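Local coordinates for protein ketol-acid reductoisomerase (NAD(+)) (uncultured archaeon GZfos26G2, PDB 4XDY) that catalyses the magnesium-dependent alkyl migration and NADH-dependent reduction of acetohydroxy acids such as (S)-2-acetolactate in branched-chain amino acid biosynthesis, at residues D126-M131 / Q159-E164. Sequence-based numbering, arbitrary orientation.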
ATOM      1  N   ASP A 126     -32.436  12.844  25.041  1.00 26.61           N
ATOM      2  CA  ASP A 126     -33.579  12.506  24.184  1.00 25.76           C
ATOM      3  C   ASP A 126     -33.281  12.479  22.728  1.00 25.86           C
ATOM      4  O   ASP A 126     -34.178  12.504  21.902  1.00 24.40           O
ATOM      5  CB  ASP A 126     -34.780  13.443  24.528  1.00 28.59           C
ATOM      6  CG  ASP A 126     -34.464  14.916  24.282  1.00 33.10           C
ATOM      7  OD1 ASP A 126     -33.347  15.267  23.829  1.00 30.05           O
ATOM      8  OD2 ASP A 126     -35.360  15.731  24.499  1.00 34.13           O
ATOM      9  N   VAL A 127     -31.994  12.434  22.350  1.00 24.02           N
ATOM     10  CA  VAL A 127     -31.608  12.227  20.949  1.00 22.13           C
ATOM     11  C   VAL A 127     -30.885  10.914  20.763  1.00 20.60           C
ATOM     12  O   VAL A 127     -30.215  10.441  21.659  1.00 25.17           O
ATOM     13  CB  VAL A 127     -30.701  13.424  20.360  1.00 24.83           C
ATOM     14  CG1 VAL A 127     -31.432  14.748  20.523  1.00 26.18           C
ATOM     15  CG2 VAL A 127     -29.362  13.434  21.047  1.00 31.58           C
ATOM     16  N   ASP A 128     -31.031  10.331  19.602  1.00 21.69           N
ATOM     17  CA  ASP A 128     -30.304   9.126  19.330  1.00 19.93           C
ATOM     18  C   ASP A 128     -28.813   9.596  19.122  1.00 21.93           C
ATOM     19  O   ASP A 128     -28.571  10.712  18.580  1.00 21.60           O
ATOM     20  CB  ASP A 128     -30.777   8.474  18.113  1.00 21.01           C
ATOM     21  CG  ASP A 128     -32.223   7.796  18.236  1.00 23.62           C
ATOM     22  OD1 ASP A 128     -32.596   7.441  19.335  1.00 23.69           O
ATOM     23  OD2 ASP A 128     -32.786   7.561  17.149  1.00 24.61           O
ATOM     24  N   VAL A 129     -27.893   8.692  19.426  1.00 22.25           N
ATOM     25  CA  VAL A 129     -26.442   8.975  19.232  1.00 19.27           C
ATOM     26  C   VAL A 129     -25.809   7.751  18.583  1.00 19.03           C
ATOM     27  O   VAL A 129     -25.803   6.632  19.181  1.00 20.99           O
ATOM     28  CB  VAL A 129     -25.729   9.357  20.529  1.00 21.93           C
ATOM     29  CG1 VAL A 129     -24.201   9.656  20.283  1.00 23.21           C
ATOM     30  CG2 VAL A 129     -26.358  10.537  21.170  1.00 23.88           C
ATOM     31  N   ILE A 130     -25.366   7.941  17.352  1.00 18.50           N
ATOM     32  CA  ILE A 130     -24.905   6.887  16.510  1.00 19.88           C
ATOM     33  C   ILE A 130     -23.543   7.208  15.896  1.00 19.72           C
ATOM     34  O   ILE A 130     -23.155   8.376  15.819  1.00 19.47           O
ATOM     35  CB  ILE A 130     -25.916   6.514  15.431  1.00 20.73           C
ATOM     36  CG1 ILE A 130     -26.258   7.724  14.609  1.00 22.33           C
ATOM     37  CG2 ILE A 130     -27.175   5.953  16.138  1.00 21.23           C
ATOM     38  CD1 ILE A 130     -27.009   7.376  13.378  1.00 23.16           C
ATOM     39  N   MET A 131     -22.905   6.175  15.370  1.00 20.00           N
ATOM     40  CA  MET A 131     -21.649   6.329  14.651  1.00 19.97           C
ATOM     41  C   MET A 131     -21.593   5.394  13.487  1.00 18.81           C
ATOM     42  O   MET A 131     -21.899   4.178  13.610  1.00 19.08           O
ATOM     43  CB  MET A 131     -20.414   6.073  15.577  1.00 21.11           C
ATOM     44  CG  MET A 131     -19.243   6.075  14.655  1.00 23.47           C
ATOM     45  SD  MET A 131     -17.806   6.290  15.593  1.00 34.44           S
ATOM     46  CE  MET A 131     -17.824   4.909  16.236  1.00 13.38           C
ATOM     47  N   GLN A 159     -26.893   5.947  22.228  1.00 25.46           N
ATOM     48  CA  GLN A 159     -28.251   6.294  22.796  1.00 23.65           C
ATOM     49  C   GLN A 159     -29.318   5.952  21.743  1.00 21.96           C
ATOM     50  O   GLN A 159     -29.162   6.216  20.546  1.00 21.59           O
ATOM     51  CB  GLN A 159     -28.389   7.786  23.117  1.00 24.24           C
ATOM     52  CG  GLN A 159     -27.437   8.296  24.155  1.00 26.12           C
ATOM     53  CD  GLN A 159     -27.653   9.685  24.637  1.00 25.56           C
ATOM     54  OE1 GLN A 159     -26.879  10.116  25.471  1.00 32.13           O
ATOM     55  NE2 GLN A 159     -28.542  10.446  24.026  1.00 24.48           N
ATOM     56  N   ASN A 160     -30.447   5.402  22.220  1.00 22.12           N
ATOM     57  CA  ASN A 160     -31.491   4.907  21.305  1.00 23.13           C
ATOM     58  C   ASN A 160     -32.911   5.272  21.871  1.00 24.63           C
ATOM     59  O   ASN A 160     -33.845   4.395  21.881  1.00 23.69           O
ATOM     60  CB  ASN A 160     -31.360   3.400  21.195  1.00 25.56           C
ATOM     61  CG  ASN A 160     -32.371   2.793  20.266  1.00 28.05           C
ATOM     62  OD1 ASN A 160     -32.812   3.393  19.281  1.00 29.12           O
ATOM     63  ND2 ASN A 160     -32.760   1.568  20.603  1.00 31.70           N
ATOM     64  N   PRO A 161     -33.107   6.532  22.240  1.00 22.44           N
ATOM     65  CA  PRO A 161     -34.459   6.854  22.763  1.00 24.03           C
ATOM     66  C   PRO A 161     -35.610   6.783  21.746  1.00 27.27           C
ATOM     67  O   PRO A 161     -36.786   6.670  22.177  1.00 25.41           O
ATOM     68  CB  PRO A 161     -34.290   8.268  23.322  1.00 26.97           C
ATOM     69  CG  PRO A 161     -33.173   8.853  22.510  1.00 25.04           C
ATOM     70  CD  PRO A 161     -32.225   7.694  22.411  1.00 23.04           C
ATOM     71  N   SER A 162     -35.293   6.791  20.463  1.00 24.43           N
ATOM     72  CA  SER A 162     -36.303   6.676  19.436  1.00 26.64           C
ATOM     73  C   SER A 162     -36.631   5.235  19.118  1.00 25.65           C
ATOM     74  O   SER A 162     -37.538   4.969  18.335  1.00 26.64           O
ATOM     75  CB  SER A 162     -35.899   7.417  18.149  1.00 25.82           C
ATOM     76  OG  SER A 162     -35.113   6.553  17.343  1.00 26.80           O
ATOM     77  N   GLY A 163     -35.776   4.331  19.558  1.00 23.73           N
ATOM     78  CA  GLY A 163     -35.736   2.933  19.093  1.00 24.83           C
ATOM     79  C   GLY A 163     -35.178   2.610  17.766  1.00 24.37           C
ATOM     80  O   GLY A 163     -34.905   1.427  17.481  1.00 26.41           O
ATOM     81  N   GLU A 164     -34.989   3.620  16.927  1.00 23.67           N
ATOM     82  CA  GLU A 164     -34.596   3.398  15.568  1.00 22.84           C
ATOM     83  C   GLU A 164     -33.082   3.790  15.310  1.00 21.12           C
ATOM     84  O   GLU A 164     -32.659   3.774  14.144  1.00 22.78           O
ATOM     85  CB  GLU A 164     -35.407   4.286  14.666  1.00 28.40           C
ATOM     86  CG  GLU A 164     -36.912   3.905  14.692  1.00 30.43           C
ATOM     87  CD  GLU A 164     -37.757   4.736  13.726  1.00 34.60           C
ATOM     88  OE1 GLU A 164     -37.463   5.898  13.469  1.00 31.26           O
ATOM     89  OE2 GLU A 164     -38.758   4.194  13.193  1.00 35.51           O
TER
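Asp128 reaches into the turn at 160-163 and spends both carboxylate oxygens on Ser162. Asp128 OD1 accepts the backbone N-H of Ser162 (N to OD1 3.0 Å), on its syn side and 19° out of the carboxylate plane; Asp128 OD2 accepts Ser162 OG through its syn lone pair, at a short 2.5 Å. The buried carboxylate is thus gripped by two donors of one residue, which fixes its rotation. With chi1 at 86°, Ser162 OG sits between its own backbone N and carbonyl carbon, where it also accepts the N-H of Glu164 (N to OG 3.0 Å), an ST turn at the N-cap of the following helix. The ring of Pro161 packs with CD and CG against Asp128 OD1 and the Val127 carbonyl. Val127 O accepts a hydrogen bond from Gln159 NE2, 2.9 Å away and in the carbonyl plane; the same amide nitrogen also donates to Pro124 O. The extended Gln159 side chain crosses Val129 CG2, which is 3.6 Å from Gln159 NE2. Between the backbones, Val129 and Gln159 form an antiparallel hydrogen-bonded pair: Val129 N gives to Gln159 O at 3.0 Å, while the return bond from Gln159 N to Val129 O is weak. The pair prolongs the antiparallel pairing of strands 128-134 and 153-157 in the Rossmann domain; strand 107-110 flanks 128-134, Phe188 of helix 188-203 touches Val129, and helix 165-175 starts beside Asp128, Ala165 N bonded to Asn160 OD1.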